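PDB 5F8V: aminotransferase, class V family protein from Trichomonas vaginalis, which probably catalyses pyridoxal-phosphate-dependent transfer of the amino group of O-phospho-L-serine to 2-oxoglutarate, giving 3-phosphooxypyruvate and L-glutamate in serine biosynthesis. Local coordinates for residues 156-161 against 301-306; 162-166 against 181-185; 323-327 against 364-369. One frame throughout, in Å; residues are numbered along the deposited sequence.

Contact 1. Residues 156-161 against 301-306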
loop_
_atom_site.group_PDB
_atom_site.type_symbol
_atom_site.label_atom_id
_atom_site.label_comp_id
_atom_site.label_asym_id
_atom_site.label_seq_id
_atom_site.Cartn_x
_atom_site.Cartn_y
_atom_site.Cartn_z
ATOM N N ASN A 156 -9.589 11.891 16.157
ATOM C CA ASN A 156 -10.104 10.805 16.995
ATOM C C ASN A 156 -8.994 9.857 17.457
ATOM O O ASN A 156 -8.425 9.116 16.652
ATOM C CB ASN A 156 -11.205 10.032 16.254
ATOM C CG ASN A 156 -11.815 8.939 17.111
ATOM O OD1 ASN A 156 -12.547 9.213 18.063
ATOM N ND2 ASN A 156 -11.462 7.696 16.819
ATOM N N GLU A 157 -8.673 9.891 18.751
ATOM C CA GLU A 157 -7.636 9.002 19.294
ATOM C C GLU A 157 -8.262 7.653 19.634
ATOM O O GLU A 157 -9.119 7.550 20.507
ATOM C CB GLU A 157 -6.922 9.636 20.490
ATOM C CG GLU A 157 -5.947 10.733 20.093
ATOM C CD GLU A 157 -4.632 10.235 19.505
ATOM O OE1 GLU A 157 -4.416 9.007 19.430
ATOM O OE2 GLU A 157 -3.781 11.080 19.121
ATOM N N THR A 158 -7.833 6.636 18.893
ATOM C CA THR A 158 -8.451 5.313 18.855
ATOM C C THR A 158 -8.289 4.551 20.189
ATOM O O THR A 158 -9.223 3.876 20.652
ATOM C CB THR A 158 -7.836 4.522 17.665
ATOM O OG1 THR A 158 -7.786 5.383 16.517
ATOM C CG2 THR A 158 -8.628 3.313 17.287
ATOM N N ILE A 159 -7.125 4.689 20.815
ATOM C CA ILE A 159 -6.804 3.950 22.045
ATOM C C ILE A 159 -7.390 4.632 23.294
ATOM O O ILE A 159 -7.867 3.956 24.213
ATOM C CB ILE A 159 -5.275 3.741 22.176
ATOM C CG1 ILE A 159 -4.759 2.938 20.978
ATOM C CG2 ILE A 159 -4.922 3.034 23.485
ATOM C CD1 ILE A 159 -3.263 3.030 20.765
ATOM N N GLN A 160 -7.345 5.962 23.320
ATOM C CA GLN A 160 -7.850 6.737 24.455
ATOM C C GLN A 160 -9.360 7.015 24.365
ATOM O O GLN A 160 -9.999 7.279 25.382
ATOM C CB GLN A 160 -7.083 8.046 24.586
ATOM C CG GLN A 160 -5.648 7.892 25.076
ATOM C CD GLN A 160 -4.682 7.401 24.016
ATOM O OE1 GLN A 160 -4.838 7.679 22.831
ATOM N NE2 GLN A 160 -3.672 6.670 24.443
ATOM N N GLY A 161 -9.930 6.954 23.166
ATOM C CA GLY A 161 -11.340 7.310 22.969
ATOM C C GLY A 161 -11.639 8.788 23.195
ATOM O O GLY A 161 -12.678 9.127 23.758
ATOM N N SER A 301 -15.343 9.697 22.313
ATOM C CA SER A 301 -15.376 9.222 20.942
ATOM C C SER A 301 -16.658 8.457 20.639
ATOM O O SER A 301 -17.149 7.688 21.478
ATOM C CB SER A 301 -14.164 8.333 20.675
ATOM O OG SER A 301 -14.178 7.767 19.380
ATOM N N ARG A 302 -17.197 8.689 19.439
ATOM C CA ARG A 302 -18.294 7.886 18.919
ATOM C C ARG A 302 -17.781 6.572 18.340
ATOM O O ARG A 302 -18.558 5.647 18.175
ATOM C CB ARG A 302 -19.061 8.626 17.814
ATOM C CG ARG A 302 -19.701 9.949 18.226
ATOM C CD ARG A 302 -19.979 10.860 17.028
ATOM N NE ARG A 302 -18.763 11.023 16.230
ATOM C CZ ARG A 302 -18.590 10.643 14.963
ATOM N NH1 ARG A 302 -19.589 10.148 14.233
ATOM N NH2 ARG A 302 -17.389 10.802 14.400
ATOM N N MET A 303 -16.492 6.512 17.997
ATOM C CA MET A 303 -15.906 5.414 17.227
ATOM C C MET A 303 -15.195 4.373 18.091
ATOM O O MET A 303 -15.208 3.192 17.763
ATOM C CB MET A 303 -14.897 5.967 16.216
ATOM C CG MET A 303 -15.448 6.946 15.180
ATOM S SD MET A 303 -16.469 6.157 13.905
ATOM C CE MET A 303 -18.087 6.415 14.618
ATOM N N ASN A 304 -14.546 4.814 19.169
ATOM C CA ASN A 304 -13.765 3.930 20.032
ATOM C C ASN A 304 -14.118 4.213 21.483
ATOM O O ASN A 304 -13.942 5.335 21.965
ATOM C CB ASN A 304 -12.270 4.134 19.793
ATOM C CG ASN A 304 -11.888 4.026 18.322
ATOM O OD1 ASN A 304 -11.871 5.033 17.605
ATOM N ND2 ASN A 304 -11.625 2.796 17.851
ATOM N N MET A 305 -14.631 3.197 22.168
ATOM C CA MET A 305 -15.160 3.341 23.508
ATOM C C MET A 305 -14.369 2.445 24.442
ATOM O O MET A 305 -14.777 1.311 24.679
ATOM C CB MET A 305 -16.643 2.950 23.513
ATOM C CG MET A 305 -17.522 4.000 22.858
ATOM S SD MET A 305 -18.730 3.383 21.700
ATOM C CE MET A 305 -17.788 3.309 20.184
ATOM N N PRO A 306 -13.219 2.941 24.955
ATOM C CA PRO A 306 -12.535 2.162 25.982
ATOM C C PRO A 306 -13.354 2.114 27.265
ATOM O O PRO A 306 -14.175 3.001 27.529
ATOM C CB PRO A 306 -11.199 2.891 26.194
ATOM C CG PRO A 306 -11.352 4.226 25.561
ATOM C CD PRO A 306 -12.481 4.159 24.579
#
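The carboxamides of N156 and N304 meet edge to edge, their planes 25° apart and so nearly coplanar. At the edge of the N156 amide, ND2 donates to N304 OD1 (2.8 Å), which lies in the donor's plane; on the same group's oxygen side, S301 OG gives its hydrogen to N156 OD1 on a lone pair, a short bond of 2.5 Å. M303 CB touches N156 ND2 (3.9 Å). The methyl of T158 sits above a face of the N304 amide, CG2 being 3.1 Å from N304 ND2.

S301 OG, with chi1 at 176°, turns in beside its own carbonyl carbon, where it also receives the backbone N-H groups of M303 and N304. This ST turn and ST motif, together with the bond to N156, ties the hydroxyl three times. The backbone adds S301 N to G161 O (3.1 Å). Packing is close around G161, whose phi is positive and whose CA lies 3.4 Å from N304 O; the P306 ring is laid beside it, with CG 3.3 Å from Q160 O.

N156 ND2 also bonds S180 OG. T158 OG1 bonds S180 OG and O3 of the cofactor-bearing lysine, LLP at position 202. Because N156 accepts through one amide atom and donates through the other, its flip is fixed, and N304 is held through it. With S180 OG linking N156 ND2 to T158 OG1, this buried polar network is consistent with positioning the T158 hydroxyl at O3 of the modified lysine.

Contact 2. Residues 162-166 against 181-185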
loop_
_atom_site.group_PDB
_atom_site.type_symbol
_atom_site.label_atom_id
_atom_site.label_comp_id
_atom_site.label_asym_id
_atom_site.label_seq_id
_atom_site.Cartn_x
_atom_site.Cartn_y
_atom_site.Cartn_z
ATOM N N ILE A 162 -10.721 9.650 22.753
ATOM C CA ILE A 162 -10.860 11.121 22.835
ATOM C C ILE A 162 -11.081 11.685 21.420
ATOM O O ILE A 162 -10.229 11.516 20.561
ATOM C CB ILE A 162 -9.613 11.763 23.480
ATOM C CG1 ILE A 162 -9.437 11.211 24.907
ATOM C CG2 ILE A 162 -9.733 13.291 23.525
ATOM C CD1 ILE A 162 -8.263 11.766 25.681
ATOM N N GLU A 163 -12.221 12.338 21.198
ATOM C CA GLU A 163 -12.610 12.868 19.888
ATOM C C GLU A 163 -12.994 14.329 20.009
ATOM O O GLU A 163 -13.649 14.727 20.969
ATOM C CB GLU A 163 -13.800 12.088 19.306
ATOM C CG GLU A 163 -14.120 12.393 17.840
ATOM C CD GLU A 163 -15.186 11.478 17.247
ATOM O OE1 GLU A 163 -16.173 11.158 17.941
ATOM O OE2 GLU A 163 -15.044 11.069 16.074
ATOM N N PHE A 164 -12.594 15.120 19.021
ATOM C CA PHE A 164 -12.954 16.527 18.959
ATOM C C PHE A 164 -14.340 16.631 18.379
ATOM O O PHE A 164 -14.635 15.964 17.388
ATOM C CB PHE A 164 -11.994 17.295 18.055
ATOM C CG PHE A 164 -10.663 17.563 18.673
ATOM C CD1 PHE A 164 -10.338 18.841 19.129
ATOM C CD2 PHE A 164 -9.723 16.550 18.791
ATOM C CE1 PHE A 164 -9.103 19.094 19.697
ATOM C CE2 PHE A 164 -8.486 16.797 19.355
ATOM C CZ PHE A 164 -8.170 18.075 19.799
ATOM N N GLN A 165 -15.185 17.468 18.972
ATOM C CA GLN A 165 -16.519 17.729 18.416
ATOM C C GLN A 165 -16.478 18.735 17.253
ATOM O O GLN A 165 -17.297 18.652 16.338
ATOM C CB GLN A 165 -17.481 18.197 19.512
ATOM C CG GLN A 165 -17.668 17.156 20.606
ATOM C CD GLN A 165 -18.855 17.435 21.513
ATOM O OE1 GLN A 165 -19.145 18.587 21.841
ATOM N NE2 GLN A 165 -19.547 16.375 21.932
ATOM N N GLN A 166 -15.530 19.672 17.303
ATOM C CA GLN A 166 -15.318 20.664 16.239
ATOM C C GLN A 166 -13.823 20.924 16.066
ATOM O O GLN A 166 -13.040 20.620 16.965
ATOM C CB GLN A 166 -16.059 21.966 16.573
ATOM C CG GLN A 166 -15.498 22.730 17.768
ATOM C CD GLN A 166 -16.527 23.615 18.452
ATOM O OE1 GLN A 166 -16.439 24.844 18.406
ATOM N NE2 GLN A 166 -17.505 22.991 19.101
ATOM N N ASN A 181 -11.924 8.209 12.255
ATOM C CA ASN A 181 -13.280 8.780 12.132
ATOM C C ASN A 181 -13.642 9.362 10.751
ATOM O O ASN A 181 -14.643 10.079 10.616
ATOM C CB ASN A 181 -13.553 9.776 13.282
ATOM C CG ASN A 181 -12.956 11.160 13.049
ATOM O OD1 ASN A 181 -12.156 11.371 12.147
ATOM N ND2 ASN A 181 -13.350 12.112 13.884
ATOM N N PHE A 182 -12.859 9.014 9.731
ATOM C CA PHE A 182 -13.058 9.552 8.385
ATOM C C PHE A 182 -14.341 9.000 7.818
ATOM O O PHE A 182 -14.543 7.785 7.834
ATOM C CB PHE A 182 -11.900 9.163 7.461
ATOM C CG PHE A 182 -11.860 9.928 6.170
ATOM C CD1 PHE A 182 -11.906 9.264 4.945
ATOM C CD2 PHE A 182 -11.736 11.310 6.176
ATOM C CE1 PHE A 182 -11.852 9.973 3.749
ATOM C CE2 PHE A 182 -11.681 12.025 4.988
ATOM C CZ PHE A 182 -11.738 11.357 3.774
ATOM N N LEU A 183 -15.197 9.895 7.329
ATOM C CA LEU A 183 -16.521 9.557 6.767
ATOM C C LEU A 183 -17.502 8.977 7.806
ATOM O O LEU A 183 -18.454 8.276 7.452
ATOM C CB LEU A 183 -16.396 8.641 5.538
ATOM C CG LEU A 183 -15.435 9.135 4.449
ATOM C CD1 LEU A 183 -15.064 8.002 3.514
ATOM C CD2 LEU A 183 -16.044 10.303 3.674
ATOM N N SER A 184 -17.273 9.300 9.081
ATOM C CA SER A 184 -18.210 8.976 10.151
ATOM C C SER A 184 -19.122 10.162 10.435
ATOM O O SER A 184 -20.071 10.026 11.199
ATOM C CB SER A 184 -17.454 8.577 11.418
ATOM O OG SER A 184 -16.865 9.701 12.045
ATOM N N ARG A 185 -18.815 11.319 9.834
ATOM C CA ARG A 185 -19.612 12.532 9.977
ATOM C C ARG A 185 -19.220 13.591 8.931
ATOM O O ARG A 185 -18.160 13.482 8.304
ATOM C CB ARG A 185 -19.444 13.116 11.382
ATOM C CG ARG A 185 -18.000 13.354 11.780
ATOM C CD ARG A 185 -17.941 13.953 13.167
ATOM N NE ARG A 185 -16.579 14.293 13.561
ATOM C CZ ARG A 185 -16.190 14.541 14.816
ATOM N NH1 ARG A 185 -17.056 14.510 15.832
ATOM N NH2 ARG A 185 -14.919 14.837 15.059
#
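E163 and R185 approach from opposite directions and stack, the carboxylate plane 23° from the guanidinium plane and OE2 above its centre. No N-H points at that oxygen, so the long salt bridge, 3.9 Å from E163 OE2 to R185 NH2, can contribute only charge attraction, probably modest. The firm grip lies at the guanidinium edge: R185 NH2 donates to F164 O at 2.6 Å, almost straight down the carbonyl bond, while NH1 adds only a weak bond to the same oxygen. R185 gets there with an extended chain from CG to NE, after a first torsion of 54° that places CG between the backbone N and the carbonyl carbon.

Deeper in, N181 ND2 donates to E163 OE2 at 3.0 Å, on the lone pair turned away from the other carboxylate oxygen. The charges have further partners: R302 pairs with E163 OE2, and D155 takes both R185 NH2 and N181 ND2.

The outer side is looser. Q165 O lies over the other face of the guanidinium, but the nearest approach of this exposed residue is the 4.2 Å from Q165 CA to R185 NH1, and its CB is directed away from the 181-185 loop.

N181 to S184 form a type II beta turn, in which N181 O accepts from both S184 N (3.1 Å) and S184 OG (2.7 Å). F182 O bonds N203, next to the modified lysine at position 202. The turn follows parallel strand 174-177 of the central seven-stranded mixed sheet, as in the large domain of fold type I aminotransferases.

Contact 3. Residues 323-327 against 364-369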
loop_
_atom_site.group_PDB
_atom_site.type_symbol
_atom_site.label_atom_id
_atom_site.label_comp_id
_atom_site.label_asym_id
_atom_site.label_seq_id
_atom_site.Cartn_x
_atom_site.Cartn_y
_atom_site.Cartn_z
ATOM N N LYS A 323 -11.050 -12.544 31.884
ATOM C CA LYS A 323 -12.337 -13.172 32.223
ATOM C C LYS A 323 -13.516 -12.565 31.454
ATOM O O LYS A 323 -14.305 -13.304 30.869
ATOM C CB LYS A 323 -12.619 -13.104 33.726
ATOM C CG LYS A 323 -11.839 -14.094 34.575
ATOM C CD LYS A 323 -12.121 -13.848 36.053
ATOM C CE LYS A 323 -11.668 -15.011 36.920
ATOM N NZ LYS A 323 -10.201 -15.242 36.811
ATOM N N PHE A 324 -13.639 -11.234 31.458
ATOM C CA PHE A 324 -14.702 -10.566 30.679
ATOM C C PHE A 324 -14.462 -10.649 29.169
ATOM O O PHE A 324 -15.415 -10.766 28.400
ATOM C CB PHE A 324 -14.907 -9.105 31.105
ATOM C CG PHE A 324 -15.999 -8.397 30.333
ATOM C CD1 PHE A 324 -15.688 -7.418 29.389
ATOM C CD2 PHE A 324 -17.336 -8.737 30.521
ATOM C CE1 PHE A 324 -16.694 -6.776 28.669
ATOM C CE2 PHE A 324 -18.342 -8.108 29.802
ATOM C CZ PHE A 324 -18.021 -7.122 28.879
ATOM N N VAL A 325 -13.204 -10.573 28.744
ATOM C CA VAL A 325 -12.864 -10.684 27.318
ATOM C C VAL A 325 -13.301 -12.041 26.776
ATOM O O VAL A 325 -13.914 -12.132 25.702
ATOM C CB VAL A 325 -11.349 -10.463 27.063
ATOM C CG1 VAL A 325 -10.940 -10.885 25.658
ATOM C CG2 VAL A 325 -10.988 -8.999 27.282
ATOM N N ASN A 326 -12.961 -13.091 27.515
ATOM C CA ASN A 326 -13.354 -14.448 27.138
ATOM C C ASN A 326 -14.845 -14.687 27.251
ATOM O O ASN A 326 -15.406 -15.411 26.436
ATOM C CB ASN A 326 -12.548 -15.474 27.933
ATOM C CG ASN A 326 -11.169 -15.657 27.352
ATOM O OD1 ASN A 326 -11.022 -16.242 26.271
ATOM N ND2 ASN A 326 -10.157 -15.128 28.023
ATOM N N PHE A 327 -15.475 -14.054 28.239
ATOM C CA PHE A 327 -16.934 -14.012 28.358
ATOM C C PHE A 327 -17.571 -13.463 27.076
ATOM O O PHE A 327 -18.567 -14.010 26.585
ATOM C CB PHE A 327 -17.327 -13.152 29.559
ATOM C CG PHE A 327 -18.791 -13.157 29.876
ATOM C CD1 PHE A 327 -19.608 -12.093 29.492
ATOM C CD2 PHE A 327 -19.356 -14.214 30.592
ATOM C CE1 PHE A 327 -20.959 -12.090 29.804
ATOM C CE2 PHE A 327 -20.707 -14.209 30.910
ATOM C CZ PHE A 327 -21.510 -13.151 30.509
ATOM N N ALA A 364 -24.275 -8.584 26.905
ATOM C CA ALA A 364 -23.151 -9.237 27.572
ATOM C C ALA A 364 -22.717 -8.453 28.809
ATOM O O ALA A 364 -22.512 -9.032 29.880
ATOM C CB ALA A 364 -21.986 -9.423 26.613
ATOM N N MET A 365 -22.624 -7.133 28.666
ATOM C CA MET A 365 -22.201 -6.266 29.761
ATOM C C MET A 365 -23.207 -6.279 30.915
ATOM O O MET A 365 -22.807 -6.246 32.078
ATOM C CB MET A 365 -21.959 -4.835 29.250
ATOM C CG MET A 365 -20.762 -4.735 28.318
ATOM S SD MET A 365 -20.596 -3.161 27.443
ATOM C CE MET A 365 -20.387 -2.055 28.838
ATOM N N LYS A 366 -24.498 -6.345 30.585
ATOM C CA LYS A 366 -25.571 -6.418 31.581
ATOM C C LYS A 366 -25.588 -7.775 32.298
ATOM O O LYS A 366 -25.882 -7.837 33.483
ATOM C CB LYS A 366 -26.932 -6.165 30.915
ATOM C CG LYS A 366 -28.123 -6.017 31.853
ATOM C CD LYS A 366 -28.136 -4.661 32.543
ATOM C CE LYS A 366 -29.268 -4.575 33.562
ATOM N NZ LYS A 366 -29.215 -3.307 34.342
ATOM N N GLU A 367 -25.266 -8.847 31.578
ATOM C CA GLU A 367 -25.306 -10.210 32.139
ATOM C C GLU A 367 -24.020 -10.654 32.843
ATOM O O GLU A 367 -24.032 -11.649 33.563
ATOM C CB GLU A 367 -25.678 -11.207 31.039
ATOM C CG GLU A 367 -27.145 -11.108 30.635
ATOM C CD GLU A 367 -27.444 -11.582 29.222
ATOM O OE1 GLU A 367 -26.527 -12.043 28.504
ATOM O OE2 GLU A 367 -28.627 -11.490 28.824
ATOM N N TRP A 368 -22.921 -9.932 32.623
ATOM C CA TRP A 368 -21.657 -10.207 33.291
ATOM C C TRP A 368 -21.880 -10.276 34.823
ATOM O O TRP A 368 -22.368 -9.314 35.408
ATOM C CB TRP A 368 -20.636 -9.126 32.911
ATOM C CG TRP A 368 -19.367 -9.137 33.696
ATOM C CD1 TRP A 368 -18.913 -8.155 34.510
ATOM C CD2 TRP A 368 -18.386 -10.179 33.731
ATOM N NE1 TRP A 368 -17.708 -8.513 35.060
ATOM C CE2 TRP A 368 -17.359 -9.753 34.593
ATOM C CE3 TRP A 368 -18.270 -11.424 33.107
ATOM C CZ2 TRP A 368 -16.232 -10.536 34.862
ATOM C CZ3 TRP A 368 -17.155 -12.206 33.379
ATOM C CH2 TRP A 368 -16.149 -11.756 34.245
ATOM N N PRO A 369 -21.575 -11.431 35.462
ATOM C CA PRO A 369 -21.840 -11.546 36.912
ATOM C C PRO A 369 -21.040 -10.570 37.794
ATOM O O PRO A 369 -21.483 -10.255 38.896
ATOM C CB PRO A 369 -21.480 -13.008 37.230
ATOM C CG PRO A 369 -20.568 -13.435 36.128
ATOM C CD PRO A 369 -21.059 -12.699 34.910
#
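F324, F327 and W368 each hold CG anti to the backbone N (chi1 -179° in F324), and this throws the two phenyl rings of one helix turn toward the indole at the end of the other helix. The cluster that results is two T-shaped pairs in succession. F324 turns its edge to a face of W368: its ring centroid is 5.1 Å from that of the five-membered ring, with planes at 73°. W368 in turn points its edge at a face of F327, where the six-membered ring is 5.2 Å away between centroids and the planes stand at 68°. W368 CE3 comes to 3.7 Å from F327 CG.

F324 also sets its CB over the six-membered ring of W368, 4.2 Å from the centroid and close to the ring normal, a CH-pi contact. At the tip of its ring, F324 CZ meets M365 CG at 3.7 Å, and the aliphatic start of K323 touches the far end of W368, CB to CH2 3.8 Å. The edge of F327 abuts the carbonyl of A364, CE1 to O 3.4 Å; that oxygen is already bonded by W368 N as the last helical turn closes.

On the inner side F291 and F345 meet F324, and M365 reaches helix 267-286. On the outer side K323, E367 and P369 are exposed, and E367 makes a salt bridge with R331. The whole is an aromatic cluster locking helix 318-329 to the C-terminal end of helix 355-367, two helices of the small domain in this aminotransferase fold.

In the fold
Contacts 1 and 2 lie near the centre of the chain, their centres about 10 Å apart, and they touch: R302 NH2 reaches S184 OG, while strands 156-157 and 162-163 pair antiparallel. Both are largely buried yet polar, contact 1 relying on amides and a hydroxyl, contact 2 on charged groups, an amide and a backbone carbonyl. The centre of contact 3 lies about 28 Å from the centre of the chain; partly exposed, it has no hydrogen bond across it but mainly aromatic and apolar contacts between a helix and the end of another. Strand 304-307 of contact 1 leads to helix 318-329 of contact 3, though the two contacts stay about 8 Å apart at their nearest atoms.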